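Local coordinates for protein putative enoyl-CoA hydratase (Streptomyces avermitilis, PDB 3GKB) that is of unproven function but belongs to the crotonase superfamily and probably acts on acyl-CoA thioesters as an enoyl-CoA hydratase, at residues V108-A114 / A128-A134; G139-I143 / G187-R191. All coordinates share one frame; numbering follows the deposited sequence.

Contact 1 of 2, residues V108-A114 / A128-A134; sequences VTIVKLA and ADMAFAA
D129 meets T109 where two strands begin to pair. The D129 side chain can be followed outward: CB lies 3.3 Å from T109 O, CG packs beside T109 OG1, and OD2 accepts the T109 backbone N at 3.0 Å, the donor standing above the carboxylate plane. OD1 takes a weak bond from a water that T109 OG1 also holds. OD2 has a further partner in K221, while OD1 reaches R165 of a neighbouring subunit. An alanine in place of D129 would probably leave K221 and that arginine without their shared counter-charge and T109 N without its acceptor. With chi1 at 53°, T109 OG1 sits between its own backbone N and carbonyl carbon and receives D129 N at 2.8 Å, an almost straight bond (169°). From here strands 108-113 and 130-134 run parallel, adjacent in the central sheet of the crotonase fold, with backbone bonds alternating from M130 N to T109 O through A134 N to L113 O. I110, M130 and F132 share one face: I110 CG1 lies alongside M130 CG at 3.7 Å, and its CG2 meets the F132 ring edge-on at CD2, 3.9 Å. On the other face V111 CG2 presses against A128 CB at 3.5 Å.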
loop_
_atom_site.group_PDB
_atom_site.type_symbol
_atom_site.label_atom_id
_atom_site.label_comp_id
_atom_site.label_asym_id
_atom_site.label_seq_id
_atom_site.Cartn_x
_atom_site.Cartn_y
_atom_site.Cartn_z
ATOM N N VAL B 108 0.279 -4.355 22.745
ATOM C CA VAL B 108 0.621 -3.549 21.565
ATOM C C VAL B 108 2.134 -3.400 21.561
ATOM O O VAL B 108 2.726 -3.055 22.601
ATOM C CB VAL B 108 -0.013 -2.159 21.649
ATOM C CG1 VAL B 108 0.483 -1.267 20.470
ATOM C CG2 VAL B 108 -1.542 -2.272 21.691
ATOM N N THR B 109 2.782 -3.691 20.430
ATOM C CA THR B 109 4.239 -3.597 20.337
ATOM C C THR B 109 4.623 -2.361 19.467
ATOM O O THR B 109 4.079 -2.134 18.355
ATOM C CB THR B 109 4.837 -4.863 19.737
ATOM O OG1 THR B 109 4.191 -5.158 18.478
ATOM C CG2 THR B 109 4.669 -6.074 20.701
ATOM N N ILE B 110 5.524 -1.539 20.005
ATOM C CA ILE B 110 5.934 -0.299 19.362
ATOM C C ILE B 110 7.456 -0.290 19.261
ATOM O O ILE B 110 8.127 -0.533 20.254
ATOM C CB ILE B 110 5.477 0.942 20.191
ATOM C CG1 ILE B 110 3.956 0.987 20.314
ATOM C CG2 ILE B 110 5.987 2.253 19.538
ATOM C CD1 ILE B 110 3.437 2.054 21.337
ATOM N N VAL B 111 8.000 -0.022 18.078
ATOM C CA VAL B 111 9.464 0.142 17.927
ATOM C C VAL B 111 9.775 1.628 17.767
ATOM O O VAL B 111 9.131 2.327 16.976
ATOM C CB VAL B 111 10.026 -0.643 16.708
ATOM C CG1 VAL B 111 11.467 -0.178 16.355
ATOM C CG2 VAL B 111 9.986 -2.189 16.961
ATOM N N LYS B 112 10.723 2.102 18.562
ATOM C CA LYS B 112 11.300 3.431 18.429
ATOM C C LYS B 112 12.675 3.297 17.772
ATOM O O LYS B 112 13.637 2.843 18.430
ATOM C CB LYS B 112 11.446 4.079 19.797
ATOM C CG LYS B 112 12.091 5.452 19.738
ATOM C CD LYS B 112 11.968 6.186 21.076
ATOM C CE LYS B 112 12.832 5.583 22.141
ATOM N NZ LYS B 112 12.832 6.389 23.419
ATOM N N LEU B 113 12.765 3.706 16.509
ATOM C CA LEU B 113 13.957 3.515 15.687
ATOM C C LEU B 113 14.679 4.838 15.477
ATOM O O LEU B 113 14.232 5.690 14.707
ATOM C CB LEU B 113 13.586 2.895 14.330
ATOM C CG LEU B 113 14.763 2.638 13.367
ATOM C CD1 LEU B 113 15.680 1.531 13.964
ATOM C CD2 LEU B 113 14.305 2.273 11.973
ATOM N N ALA B 114 15.829 4.967 16.131
ATOM C CA ALA B 114 16.644 6.158 16.015
ATOM C C ALA B 114 17.848 5.948 15.114
ATOM O O ALA B 114 18.251 6.896 14.427
ATOM C CB ALA B 114 17.078 6.656 17.401
ATOM N N ALA B 128 6.815 -5.518 14.469
ATOM C CA ALA B 128 6.071 -4.861 15.547
ATOM C C ALA B 128 4.756 -4.273 15.024
ATOM O O ALA B 128 4.620 -3.972 13.832
ATOM C CB ALA B 128 6.911 -3.789 16.202
ATOM N N ASP B 129 3.785 -4.080 15.918
ATOM C CA ASP B 129 2.523 -3.487 15.514
ATOM C C ASP B 129 2.719 -2.118 14.875
ATOM O O ASP B 129 2.052 -1.766 13.886
ATOM C CB ASP B 129 1.537 -3.359 16.673
ATOM C CG ASP B 129 1.090 -4.704 17.230
ATOM O OD1 ASP B 129 1.088 -5.727 16.503
ATOM O OD2 ASP B 129 0.742 -4.714 18.442
ATOM N N MET B 130 3.635 -1.328 15.438
ATOM C CA MET B 130 3.914 -0.006 14.865
ATOM C C MET B 130 5.373 0.375 15.089
ATOM O O MET B 130 6.000 -0.047 16.092
ATOM C CB MET B 130 2.921 1.089 15.382
ATOM C CG MET B 130 2.698 1.248 16.860
ATOM S SD MET B 130 1.151 2.213 17.361
ATOM C CE MET B 130 -0.091 0.960 17.423
ATOM N N ALA B 131 5.923 1.137 14.143
ATOM C CA ALA B 131 7.310 1.563 14.184
ATOM C C ALA B 131 7.368 3.052 13.798
ATOM O O ALA B 131 6.800 3.469 12.770
ATOM C CB ALA B 131 8.150 0.772 13.219
ATOM N N PHE B 132 8.073 3.809 14.622
ATOM C CA PHE B 132 8.273 5.256 14.448
ATOM C C PHE B 132 9.783 5.481 14.399
ATOM O O PHE B 132 10.513 4.986 15.282
ATOM C CB PHE B 132 7.647 6.032 15.625
ATOM C CG PHE B 132 6.158 5.801 15.761
ATOM C CD1 PHE B 132 5.289 6.351 14.829
ATOM C CD2 PHE B 132 5.628 4.965 16.748
ATOM C CE1 PHE B 132 3.898 6.124 14.920
ATOM C CE2 PHE B 132 4.247 4.750 16.843
ATOM C CZ PHE B 132 3.396 5.325 15.903
ATOM N N ALA B 133 10.248 6.242 13.402
ATOM C CA ALA B 133 11.686 6.402 13.149
ATOM C C ALA B 133 12.130 7.867 13.059
ATOM O O ALA B 133 11.381 8.732 12.605
ATOM C CB ALA B 133 12.115 5.658 11.862
ATOM N N ALA B 134 13.362 8.115 13.483
ATOM C CA ALA B 134 13.974 9.451 13.430
ATOM C C ALA B 134 14.351 9.808 11.964
ATOM O O ALA B 134 15.186 9.129 11.327
ATOM C CB ALA B 134 15.227 9.473 14.306
HETATM O O HOH W 1 2.515 -7.359 18.368
#

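Contact 2 of 2, residues G139-I143 / G187-R191; sequences GLGQI and GWINR
Extended backbone at L140, on the short strand 139-141, faces the turn at W188 with their CA atoms 8.9 Å apart, and no hydrogen bond joins the two segments directly. The turn follows a Schellman motif that ends helix 180-186: G187, with positive phi, is its C-prime residue, and W188 N returns to A183 O. In this crotonase-like domain the contact thus joins a strand of the small three-stranded sheet to the connection that leads into strand 191-193 of the main sheet. W188 and L140 carry most of it. W188 CG lies anti to the backbone N (chi1 -161°), which sends the indole out to L140. There L140 CB sits over one face of the six-membered ring, 3.9 Å from its centroid and 18° off the normal, a CH-pi contact. L140 CD1 covers the same indole farther back, 4.0 Å from W188 CD2, and also touches I189 CG2 at 3.5 Å, bridging both residues of the turn. Helix 155-163 adds L159 and V163 to the packing around the indole. At the ring's edge Q142, bent at chi2 (-65°), brings OE1 to 3.7 Å from W188 CZ2, while its NE2 is held by E144. A single water finishes the join in the plane of the indole: it accepts from W188 NE1 at 3.0 Å and donates to Q142 OE1 at 2.7 Å.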
loop_
_atom_site.group_PDB
_atom_site.type_symbol
_atom_site.label_atom_id
_atom_site.label_comp_id
_atom_site.label_asym_id
_atom_site.label_seq_id
_atom_site.Cartn_x
_atom_site.Cartn_y
_atom_site.Cartn_z
ATOM N N GLY B 139 17.817 4.309 9.783
ATOM C CA GLY B 139 17.962 3.612 8.513
ATOM C C GLY B 139 17.528 2.154 8.607
ATOM O O GLY B 139 17.687 1.522 9.635
ATOM N N LEU B 140 16.992 1.634 7.502
ATOM C CA LEU B 140 16.538 0.266 7.408
ATOM C C LEU B 140 17.052 -0.345 6.127
ATOM O O LEU B 140 16.911 0.262 5.048
ATOM C CB LEU B 140 15.017 0.202 7.369
ATOM C CG LEU B 140 14.297 0.268 8.688
ATOM C CD1 LEU B 140 12.834 0.566 8.430
ATOM C CD2 LEU B 140 14.493 -1.074 9.451
ATOM N N GLY B 141 17.663 -1.511 6.237
ATOM C CA GLY B 141 18.124 -2.209 5.051
ATOM C C GLY B 141 18.095 -3.713 5.199
ATOM O O GLY B 141 18.330 -4.253 6.294
ATOM N N GLN B 142 17.843 -4.403 4.092
ATOM C CA GLN B 142 17.950 -5.869 4.080
ATOM C C GLN B 142 19.311 -6.187 3.456
ATOM O O GLN B 142 19.458 -6.191 2.251
ATOM C CB GLN B 142 16.801 -6.540 3.312
ATOM C CG GLN B 142 15.392 -6.330 3.921
ATOM C CD GLN B 142 15.148 -6.963 5.321
ATOM O OE1 GLN B 142 14.138 -6.629 5.970
ATOM N NE2 GLN B 142 16.049 -7.879 5.787
ATOM N N ILE B 143 20.310 -6.416 4.298
ATOM C CA ILE B 143 21.690 -6.613 3.851
ATOM C C ILE B 143 21.962 -7.999 3.250
ATOM O O ILE B 143 23.023 -8.224 2.644
ATOM C CB ILE B 143 22.647 -6.378 5.051
ATOM C CG1 ILE B 143 24.104 -6.195 4.606
ATOM C CG2 ILE B 143 22.576 -7.548 6.037
ATOM C CD1 ILE B 143 24.410 -4.859 3.978
ATOM N N GLY B 187 5.694 2.391 3.474
ATOM C CA GLY B 187 4.835 1.723 4.417
ATOM C C GLY B 187 5.561 0.650 5.222
ATOM O O GLY B 187 4.912 -0.103 5.948
ATOM N N TRP B 188 6.894 0.613 5.112
ATOM C CA TRP B 188 7.756 -0.331 5.867
ATOM C C TRP B 188 7.704 -0.018 7.363
ATOM O O TRP B 188 7.739 -0.919 8.212
ATOM C CB TRP B 188 9.184 -0.209 5.360
ATOM C CG TRP B 188 10.132 -1.329 5.653
ATOM C CD1 TRP B 188 9.910 -2.449 6.412
ATOM C CD2 TRP B 188 11.480 -1.420 5.195
ATOM N NE1 TRP B 188 11.042 -3.234 6.433
ATOM C CE2 TRP B 188 12.012 -2.634 5.676
ATOM C CE3 TRP B 188 12.280 -0.613 4.386
ATOM C CZ2 TRP B 188 13.311 -3.049 5.386
ATOM C CZ3 TRP B 188 13.580 -1.026 4.108
ATOM C CH2 TRP B 188 14.080 -2.219 4.620
ATOM N N ILE B 189 7.592 1.264 7.672
ATOM C CA ILE B 189 7.323 1.720 9.037
ATOM C C ILE B 189 6.124 2.656 9.029
ATOM O O ILE B 189 5.659 3.091 7.964
ATOM C CB ILE B 189 8.536 2.460 9.657
ATOM C CG1 ILE B 189 8.843 3.739 8.860
ATOM C CG2 ILE B 189 9.728 1.540 9.733
ATOM C CD1 ILE B 189 10.023 4.560 9.398
ATOM N N ASN B 190 5.628 3.024 10.206
ATOM C CA ASN B 190 4.415 3.824 10.275
ATOM C C ASN B 190 4.669 5.291 9.942
ATOM O O ASN B 190 3.899 5.911 9.187
ATOM C CB ASN B 190 3.750 3.735 11.659
ATOM C CG ASN B 190 3.187 2.362 11.943
ATOM O OD1 ASN B 190 3.912 1.369 11.934
ATOM N ND2 ASN B 190 1.878 2.300 12.211
ATOM N N ARG B 191 5.737 5.849 10.495
ATOM C CA ARG B 191 5.985 7.294 10.387
ATOM C C ARG B 191 7.428 7.631 10.643
ATOM O O ARG B 191 8.054 6.986 11.460
ATOM C CB ARG B 191 5.098 8.069 11.371
ATOM C CG ARG B 191 4.794 9.521 10.949
ATOM C CD ARG B 191 3.526 9.538 10.119
ATOM N NE ARG B 191 2.370 9.160 10.926
ATOM C CZ ARG B 191 1.721 9.945 11.774
ATOM N NH1 ARG B 191 2.045 11.236 11.926
ATOM N NH2 ARG B 191 0.711 9.441 12.460
HETATM O O HOH W 2 11.800 -6.056 7.199
#

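Reading from the N terminus, the chain lays down strand 108-113, passes through strand 116-118 and helix 120-127, and returns as 130-134; contact 1 closes this short crossover. Contact 2 opens just afterwards at 139-143 and closes a longer, mostly helical excursion at 187-191, so the two loops follow in series, neither nesting nor crossing. They meet all the same, their centres about 10 Å apart. A131 O lies 2.9 Å from N190 N, a probable hydrogen bond, and A133 CB packs on I189 CD1, as the chain leaving contact 2 comes alongside strand 130-134 and continues the main sheet with 191-193. Main sheet, small sheet and helix 180-186 are thereby joined, and both contacts border a second subunit.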